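Muramidase (Sodiomyces alcalophilus, PDB 6ZM8) is a fungal GH25 lysozyme that cleaves the glycan chains of bacterial peptidoglycan. Local coordinates at residues 1-15 / 185-198. Numbering follows the deposited sequence.
Sequences RIPGFDISGWQPTTD and YPQGGDSNWFNGDA
Strand 2-7 runs antiparallel to strand 190-194 (142° between their directions), and hydrogen-bonded pairs Ile2-Phe194, Gly4-Asn192 and Asp6-Asp190, each joined by two backbone bonds, fix the register. At the chain start the Arg1 guanidinium lies flat over the Trp193 indole, planes 8° apart, and CZ stands 3.7 Å from the centroid of the five-membered ring, close to its normal: a cation-pi stack. Pro3 CB meets the far end of the same indole at CZ3, 3.6 Å away. A serine in place of Trp193 would probably leave the Arg1 guanidinium free to swing and Pro3 uncovered on this side. Further along this face, Phe5 and Tyr185 form a face-to-face stack with centroids 4.0 Å apart; Tyr185 OH is hydrogen-bonded to Asp24.

On the face of Ile2, Asn192 and Phe194, Asp6 and Asp190 bring their carboxylates together, with Asp6 OD1 and Asp190 OD2 just 2.5 Å apart. Asp6 OD2 takes a bond from Asn192 ND2 (2.9 Å) on its anti lone pair, and Gln180 gives it a second. With CG wedged between backbone N and carbonyl carbon (chi1 61°), the Asp6 carboxylate turns toward Asp190 and Asn192 across the strand pair. Beyond the strands, Gln187 grips the backbone of Asp15 twice: OE1 accepts from Asp15 N at 2.8 Å, while NE2 donates to Asp15 O at 3.0 Å in its own amide plane.

Strand 2-7 lies between strand 190-194 and the parallel strand 26-33. Strand 190-194, antiparallel to both 2-7 and 178-182, closes the curled sheet, a variation on the all-parallel TIM barrel consistent with the GH25 fold; the Asp6-Asp190 end is probably the active-site end. Helix 16-22 packs on Phe5 and Tyr185 through Ala19, helix 198-206 on Ile2 and Phe194 through Leu201.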
ATOM      1  N   ARG A   1       4.717   0.581  18.498  1.00 15.38           N
ATOM      2  CA  ARG A   1       4.858   0.767  17.092  1.00 11.12           C
ATOM      3  C   ARG A   1       6.024  -0.043  16.579  1.00  9.32           C
ATOM      4  O   ARG A   1       6.947  -0.274  17.367  1.00 11.95           O
ATOM      5  CB  ARG A   1       5.214   2.238  16.898  1.00 20.04           C
ATOM      6  CG  ARG A   1       4.396   2.974  15.901  1.00 16.32           C
ATOM      7  CD  ARG A   1       4.353   4.466  16.188  1.00 14.48           C
ATOM      8  NE  ARG A   1       5.655   5.001  16.573  1.00 13.03           N
ATOM      9  CZ  ARG A   1       5.931   6.302  16.742  1.00 13.01           C
ATOM     10  NH1 ARG A   1       7.143   6.721  17.099  1.00 13.94           N
ATOM     11  NH2 ARG A   1       4.974   7.191  16.566  1.00 13.97           N
ATOM     12  N   ILE A   2       5.989  -0.433  15.301  1.00  7.25           N
ATOM     13  CA  ILE A   2       7.078  -1.148  14.645  1.00  6.89           C
ATOM     14  C   ILE A   2       7.538  -0.327  13.459  1.00  6.29           C
ATOM     15  O   ILE A   2       6.694   0.129  12.674  1.00  6.30           O
ATOM     16  CB  ILE A   2       6.661  -2.559  14.225  1.00  7.05           C
ATOM     17  CG1 ILE A   2       6.376  -3.380  15.501  1.00  8.62           C
ATOM     18  CG2 ILE A   2       7.716  -3.222  13.356  1.00  7.25           C
ATOM     19  CD1 ILE A   2       5.902  -4.787  15.218  1.00  9.44           C
ATOM     20  N   PRO A   3       8.855  -0.151  13.248  1.00  6.23           N
ATOM     21  CA  PRO A   3       9.332   0.582  12.078  1.00  5.81           C
ATOM     22  C   PRO A   3       9.350  -0.275  10.817  1.00  5.21           C
ATOM     23  O   PRO A   3       9.690  -1.461  10.856  1.00  5.83           O
ATOM     24  CB  PRO A   3      10.783   0.986  12.450  1.00  7.15           C
ATOM     25  CG  PRO A   3      11.102   0.241  13.678  1.00  7.77           C
ATOM     26  CD  PRO A   3       9.974  -0.543  14.123  1.00  8.02           C
ATOM     27  N   GLY A   4       9.095   0.389   9.698  1.00  5.04           N
ATOM     28  CA  GLY A   4       9.322  -0.200   8.400  1.00  5.02           C
ATOM     29  C   GLY A   4       9.431   0.910   7.362  1.00  4.78           C
ATOM     30  O   GLY A   4       9.618   2.076   7.684  1.00  5.01           O
ATOM     31  N   PHE A   5       9.339   0.517   6.081  1.00  4.85           N
ATOM     32  CA  PHE A   5       9.663   1.464   5.021  1.00  4.79           C
ATOM     33  C   PHE A   5       9.013   0.991   3.714  1.00  4.51           C
ATOM     34  O   PHE A   5       8.368  -0.052   3.661  1.00  4.85           O
ATOM     35  CB  PHE A   5      11.190   1.702   4.915  1.00  5.23           C
ATOM     36  CG  PHE A   5      12.046   0.570   4.404  1.00  5.35           C
ATOM     37  CD1 PHE A   5      12.274  -0.588   5.150  1.00  6.21           C
ATOM     38  CD2 PHE A   5      12.692   0.690   3.185  1.00  6.01           C
ATOM     39  CE1 PHE A   5      13.128  -1.577   4.698  1.00  6.80           C
ATOM     40  CE2 PHE A   5      13.565  -0.290   2.726  1.00  6.83           C
ATOM     41  CZ  PHE A   5      13.793  -1.417   3.497  1.00  6.83           C
ATOM     42  N   ASP A   6       9.180   1.798   2.667  1.00  4.73           N
ATOM     43  CA  ASP A   6       8.703   1.395   1.350  1.00  4.69           C
ATOM     44  C   ASP A   6       9.624   1.979   0.287  1.00  4.66           C
ATOM     45  O   ASP A   6      10.283   3.001   0.481  1.00  5.30           O
ATOM     46  CB  ASP A   6       7.222   1.773   1.097  1.00  4.89           C
ATOM     47  CG  ASP A   6       6.969   3.262   1.173  1.00  4.96           C
ATOM     48  OD1 ASP A   6       7.262   3.947   0.152  1.00  5.76           O
ATOM     49  OD2 ASP A   6       6.511   3.740   2.238  1.00  5.22           O
ATOM     50  N   ILE A   7       9.665   1.251  -0.818  1.00  4.84           N
ATOM     51  CA  ILE A   7      10.578   1.511  -1.939  1.00  5.13           C
ATOM     52  C   ILE A   7       9.873   1.189  -3.255  1.00  5.10           C
ATOM     53  O   ILE A   7       8.882   0.453  -3.324  1.00  5.38           O
ATOM     54  CB  ILE A   7      11.877   0.689  -1.805  1.00  5.69           C
ATOM     55  CG1 ILE A   7      11.576  -0.823  -1.776  1.00  6.19           C
ATOM     56  CG2 ILE A   7      12.692   1.144  -0.598  1.00  6.38           C
ATOM     57  CD1 ILE A   7      12.790  -1.685  -1.484  1.00  7.13           C
ATOM     58  N   SER A   8      10.466   1.743  -4.309  1.00  5.93           N
ATOM     59  CA  SER A   8      10.036   1.510  -5.686  1.00  5.92           C
ATOM     60  C   SER A   8      11.272   1.462  -6.563  1.00  6.00           C
ATOM     61  O   SER A   8      12.416   1.483  -6.080  1.00  6.68           O
ATOM     62  CB  SER A   8       9.094   2.603  -6.158  1.00  6.83           C
ATOM     63  OG  SER A   8       9.813   3.810  -6.342  1.00  7.88           O
ATOM     64  N   GLY A   9      11.066   1.448  -7.880  1.00  6.97           N
ATOM     65  CA  GLY A   9      12.193   1.523  -8.809  1.00  7.94           C
ATOM     66  C   GLY A   9      12.900   2.858  -8.761  1.00  8.04           C
ATOM     67  O   GLY A   9      13.958   2.990  -9.430  1.00 10.63           O
ATOM     68  N   TRP A  10      12.419   3.850  -8.051  1.00  7.57           N
ATOM     69  CA  TRP A  10      13.151   5.095  -7.849  1.00  8.37           C
ATOM     70  C   TRP A  10      14.431   4.868  -7.041  1.00  8.12           C
ATOM     71  O   TRP A  10      15.350   5.660  -7.170  1.00 10.04           O
ATOM     72  CB  TRP A  10      12.232   6.107  -7.137  1.00  9.35           C
ATOM     73  CG  TRP A  10      12.649   7.522  -7.198  1.00 11.40           C
ATOM     74  CD1 TRP A  10      13.249   8.232  -6.194  1.00 13.61           C
ATOM     75  CD2 TRP A  10      12.513   8.414  -8.295  1.00 11.83           C
ATOM     76  NE1 TRP A  10      13.520   9.505  -6.606  1.00 14.66           N
ATOM     77  CE2 TRP A  10      13.091   9.640  -7.899  1.00 12.46           C
ATOM     78  CE3 TRP A  10      12.008   8.304  -9.582  1.00 12.35           C
ATOM     79  CZ2 TRP A  10      13.148  10.741  -8.731  1.00 13.59           C
ATOM     80  CZ3 TRP A  10      12.044   9.421 -10.412  1.00 13.71           C
ATOM     81  CH2 TRP A  10      12.596  10.617  -9.974  1.00 14.12           C
ATOM     82  N   GLN A  11      14.453   3.838  -6.182  1.00  7.95           N
ATOM     83  CA  GLN A  11      15.588   3.570  -5.289  1.00  9.15           C
ATOM     84  C   GLN A  11      16.521   2.582  -5.948  1.00  9.57           C
ATOM     85  O   GLN A  11      16.181   1.406  -6.048  1.00 10.66           O
ATOM     86  CB  GLN A  11      15.108   2.976  -3.960  1.00  9.67           C
ATOM     87  CG  GLN A  11      14.560   3.998  -2.986  1.00 10.12           C
ATOM     88  CD  GLN A  11      13.284   4.634  -3.400  1.00  9.02           C
ATOM     89  OE1 GLN A  11      12.276   3.969  -3.584  1.00  9.80           O
ATOM     90  NE2 GLN A  11      13.348   5.968  -3.473  1.00 11.60           N
ATOM     91  N   PRO A  12      17.761   2.959  -6.287  1.00 10.49           N
ATOM     92  CA  PRO A  12      18.680   2.026  -6.908  1.00 11.74           C
ATOM     93  C   PRO A  12      19.110   0.954  -5.940  1.00 11.72           C
ATOM     94  O   PRO A  12      19.477  -0.097  -6.407  1.00 13.45           O
ATOM     95  CB  PRO A  12      19.894   2.895  -7.324  1.00 12.81           C
ATOM     96  CG  PRO A  12      19.828   4.093  -6.405  1.00 13.31           C
ATOM     97  CD  PRO A  12      18.354   4.313  -6.199  1.00 11.73           C
ATOM     98  N   THR A  13      19.215   1.265  -4.656  1.00 11.75           N
ATOM     99  CA  THR A  13      19.993   0.507  -3.669  1.00 14.05           C
ATOM    100  C   THR A  13      19.151   0.294  -2.413  1.00 11.04           C
ATOM    101  O   THR A  13      18.784   1.280  -1.782  1.00 12.40           O
ATOM    102  CB  THR A  13      21.363   1.218  -3.402  1.00 18.68           C
ATOM    103  OG1 THR A  13      21.927   1.637  -4.674  1.00 22.60           O
ATOM    104  CG2 THR A  13      22.258   0.325  -2.584  1.00 23.58           C
ATOM    105  N   THR A  14      19.029  -0.993  -1.998  1.00 11.59           N
ATOM    106  CA  THR A  14      18.487  -1.323  -0.688  1.00  9.25           C
ATOM    107  C   THR A  14      19.232  -2.525  -0.141  1.00  9.60           C
ATOM    108  O   THR A  14      19.143  -3.621  -0.679  1.00 11.77           O
ATOM    109  CB  THR A  14      16.974  -1.611  -0.677  1.00  9.12           C
ATOM    110  OG1 THR A  14      16.268  -0.583  -1.371  1.00  9.34           O
ATOM    111  CG2 THR A  14      16.487  -1.725   0.735  1.00 10.22           C
ATOM    112  N   ASP A  15      19.999  -2.301   0.911  1.00  9.41           N
ATOM    113  CA  ASP A  15      20.707  -3.362   1.655  1.00 10.16           C
ATOM    114  C   ASP A  15      19.805  -3.805   2.784  1.00  8.89           C
ATOM    115  O   ASP A  15      19.645  -3.085   3.784  1.00  8.42           O
ATOM    116  CB  ASP A  15      22.033  -2.830   2.130  1.00 11.03           C
ATOM    117  CG  ASP A  15      22.842  -3.804   2.959  1.00 12.51           C
ATOM    118  OD1 ASP A  15      22.301  -4.751   3.472  1.00 12.65           O
ATOM    119  OD2 ASP A  15      24.041  -3.492   3.159  1.00 17.09           O
ATOM    120  N   TYR A 185      13.739   7.690   4.102  1.00  6.63           N
ATOM    121  CA  TYR A 185      14.376   6.464   4.580  1.00  6.43           C
ATOM    122  C   TYR A 185      15.875   6.594   4.322  1.00  6.67           C
ATOM    123  O   TYR A 185      16.282   7.073   3.250  1.00  7.12           O
ATOM    124  CB  TYR A 185      13.797   5.245   3.847  1.00  6.14           C
ATOM    125  CG  TYR A 185      14.288   3.956   4.444  1.00  6.19           C
ATOM    126  CD1 TYR A 185      13.799   3.560   5.684  1.00  6.09           C
ATOM    127  CD2 TYR A 185      15.276   3.189   3.850  1.00  6.66           C
ATOM    128  CE1 TYR A 185      14.322   2.475   6.364  1.00  6.29           C
ATOM    129  CE2 TYR A 185      15.824   2.090   4.521  1.00  6.62           C
ATOM    130  CZ  TYR A 185      15.357   1.752   5.799  1.00  6.30           C
ATOM    131  OH  TYR A 185      15.945   0.701   6.443  1.00  7.12           O
ATOM    132  N   PRO A 186      16.758   6.139   5.238  1.00  6.86           N
ATOM    133  CA  PRO A 186      18.193   6.478   5.082  1.00  7.72           C
ATOM    134  C   PRO A 186      18.828   5.943   3.816  1.00  8.17           C
ATOM    135  O   PRO A 186      19.762   6.564   3.309  1.00 10.07           O
ATOM    136  CB  PRO A 186      18.843   5.899   6.331  1.00  9.49           C
ATOM    137  CG  PRO A 186      17.825   4.975   6.945  1.00  9.85           C
ATOM    138  CD  PRO A 186      16.508   5.575   6.567  1.00  7.22           C
ATOM    139  N   GLN A 187      18.368   4.804   3.326  1.00  7.74           N
ATOM    140  CA  GLN A 187      18.892   4.212   2.087  1.00  8.05           C
ATOM    141  C   GLN A 187      18.102   4.638   0.860  1.00  7.93           C
ATOM    142  O   GLN A 187      18.399   4.123  -0.226  1.00  9.60           O
ATOM    143  CB  GLN A 187      18.892   2.685   2.171  1.00  8.61           C
ATOM    144  CG  GLN A 187      19.764   2.138   3.304  1.00  9.54           C
ATOM    145  CD  GLN A 187      19.907   0.653   3.143  1.00  9.23           C
ATOM    146  OE1 GLN A 187      20.338   0.173   2.089  1.00 11.18           O
ATOM    147  NE2 GLN A 187      19.514  -0.122   4.149  1.00  9.12           N
ATOM    148  N   GLY A 188      17.137   5.534   1.015  1.00  7.33           N
ATOM    149  CA  GLY A 188      16.230   5.911  -0.047  1.00  7.31           C
ATOM    150  C   GLY A 188      14.876   5.222   0.154  1.00  6.55           C
ATOM    151  O   GLY A 188      14.823   4.031   0.469  1.00  7.24           O
ATOM    152  N   GLY A 189      13.815   5.979  -0.057  1.00  6.48           N
ATOM    153  CA  GLY A 189      12.458   5.490   0.127  1.00  6.32           C
ATOM    154  C   GLY A 189      11.742   6.262   1.206  1.00  5.52           C
ATOM    155  O   GLY A 189      12.181   7.322   1.651  1.00  6.16           O
ATOM    156  N   ASP A 190      10.593   5.715   1.607  1.00  5.43           N
ATOM    157  CA  ASP A 190       9.764   6.360   2.607  1.00  4.99           C
ATOM    158  C   ASP A 190       9.760   5.561   3.907  1.00  5.00           C
ATOM    159  O   ASP A 190       9.958   4.355   3.889  1.00  5.55           O
ATOM    160  CB  ASP A 190       8.314   6.513   2.118  1.00  5.47           C
ATOM    161  CG  ASP A 190       8.284   7.106   0.721  1.00  6.28           C
ATOM    162  OD1 ASP A 190       8.773   8.189   0.513  1.00  7.82           O
ATOM    163  OD2 ASP A 190       7.744   6.399  -0.218  1.00  6.38           O
ATOM    164  N   SER A 191       9.521   6.251   5.025  1.00  5.02           N
ATOM    165  CA  SER A 191       9.492   5.601   6.325  1.00  4.85           C
ATOM    166  C   SER A 191       8.055   5.444   6.815  1.00  4.71           C
ATOM    167  O   SER A 191       7.250   6.365   6.673  1.00  5.00           O
ATOM    168  CB  SER A 191      10.262   6.412   7.368  1.00  5.34           C
ATOM    169  OG  SER A 191      11.605   6.640   6.935  1.00  5.85           O
ATOM    170  N   ASN A 192       7.787   4.289   7.430  1.00  4.86           N
ATOM    171  CA  ASN A 192       6.469   3.957   7.943  1.00  4.83           C
ATOM    172  C   ASN A 192       6.553   3.488   9.398  1.00  4.93           C
ATOM    173  O   ASN A 192       7.518   2.862   9.830  1.00  5.79           O
ATOM    174  CB  ASN A 192       5.842   2.800   7.146  1.00  4.99           C
ATOM    175  CG  ASN A 192       5.661   3.195   5.696  1.00  4.74           C
ATOM    176  OD1 ASN A 192       4.934   4.135   5.394  1.00  5.05           O
ATOM    177  ND2 ASN A 192       6.338   2.476   4.792  1.00  5.58           N
ATOM    178  N   TRP A 193       5.446   3.720  10.108  1.00  4.94           N
ATOM    179  CA  TRP A 193       5.149   3.045  11.371  1.00  5.40           C
ATOM    180  C   TRP A 193       4.004   2.079  11.155  1.00  5.37           C
ATOM    181  O   TRP A 193       3.011   2.421  10.503  1.00  6.20           O
ATOM    182  CB  TRP A 193       4.720   4.029  12.458  1.00  5.97           C
ATOM    183  CG  TRP A 193       5.764   5.026  12.859  1.00  6.22           C
ATOM    184  CD1 TRP A 193       5.660   6.377  12.799  1.00  6.48           C
ATOM    185  CD2 TRP A 193       7.091   4.770  13.378  1.00  6.93           C
ATOM    186  NE1 TRP A 193       6.794   6.990  13.261  1.00  7.05           N
ATOM    187  CE2 TRP A 193       7.720   6.037  13.577  1.00  7.04           C
ATOM    188  CE3 TRP A 193       7.814   3.613  13.676  1.00  8.05           C
ATOM    189  CZ2 TRP A 193       9.036   6.153  14.052  1.00  8.15           C
ATOM    190  CZ3 TRP A 193       9.112   3.732  14.139  1.00  9.08           C
ATOM    191  CH2 TRP A 193       9.705   4.980  14.332  1.00  8.87           C
ATOM    192  N   PHE A 194       4.111   0.905  11.770  1.00  5.69           N
ATOM    193  CA  PHE A 194       2.981  -0.003  11.948  1.00  5.49           C
ATOM    194  C   PHE A 194       2.435   0.200  13.358  1.00  5.90           C
ATOM    195  O   PHE A 194       3.180   0.171  14.342  1.00  6.63           O
ATOM    196  CB  PHE A 194       3.435  -1.468  11.772  1.00  6.02           C
ATOM    197  CG  PHE A 194       2.361  -2.452  12.183  1.00  5.98           C
ATOM    198  CD1 PHE A 194       1.243  -2.668  11.401  1.00  6.27           C
ATOM    199  CD2 PHE A 194       2.484  -3.165  13.385  1.00  6.56           C
ATOM    200  CE1 PHE A 194       0.271  -3.580  11.796  1.00  6.57           C
ATOM    201  CE2 PHE A 194       1.515  -4.077  13.772  1.00  6.86           C
ATOM    202  CZ  PHE A 194       0.418  -4.284  12.987  1.00  6.96           C
ATOM    203  N   ASN A 195       1.103   0.379  13.438  1.00  6.18           N
ATOM    204  CA  ASN A 195       0.409   0.679  14.693  1.00  6.88           C
ATOM    205  C   ASN A 195       0.044  -0.599  15.443  1.00  7.79           C
ATOM    206  O   ASN A 195      -1.120  -0.926  15.561  1.00 12.19           O
ATOM    207  CB  ASN A 195      -0.847   1.480  14.370  1.00  7.83           C
ATOM    208  CG  ASN A 195      -1.569   2.008  15.562  1.00 10.52           C
ATOM    209  OD1 ASN A 195      -1.023   1.994  16.674  1.00 15.70           O
ATOM    210  ND2 ASN A 195      -2.772   2.475  15.343  1.00 11.04           N
ATOM    211  N   GLY A 196       1.018  -1.250  16.000  1.00  8.11           N
ATOM    212  CA  GLY A 196       0.784  -2.441  16.775  1.00  8.52           C
ATOM    213  C   GLY A 196       2.078  -3.131  17.106  1.00  7.99           C
ATOM    214  O   GLY A 196       3.165  -2.639  16.773  1.00  9.01           O
ATOM    215  N   ASP A 197       1.948  -4.254  17.786  1.00  8.06           N
ATOM    216  CA  ASP A 197       3.085  -5.057  18.209  1.00  7.83           C
ATOM    217  C   ASP A 197       3.359  -6.168  17.217  1.00  7.19           C
ATOM    218  O   ASP A 197       2.706  -6.336  16.192  1.00  7.36           O
ATOM    219  CB  ASP A 197       2.875  -5.529  19.662  1.00  8.60           C
ATOM    220  CG  ASP A 197       1.775  -6.550  19.820  1.00  9.47           C
ATOM    221  OD1 ASP A 197       1.299  -7.145  18.845  1.00 10.08           O
ATOM    222  OD2 ASP A 197       1.430  -6.800  21.023  1.00 12.99           O
ATOM    223  N   ALA A 198       4.401  -6.971  17.548  1.00  7.20           N
ATOM    224  CA  ALA A 198       4.862  -7.986  16.599  1.00  7.66           C
ATOM    225  C   ALA A 198       3.785  -9.018  16.328  1.00  7.43           C
ATOM    226  O   ALA A 198       3.640  -9.483  15.184  1.00  7.74           O
ATOM    227  CB  ALA A 198       6.124  -8.621  17.104  1.00  9.04           C
TER
HETATM  228  O   HOH W   1      16.441   1.779  -0.094  1.00  9.29           O
HETATM  229  O   HOH W   2      18.297   3.683  -3.176  1.00 14.36           O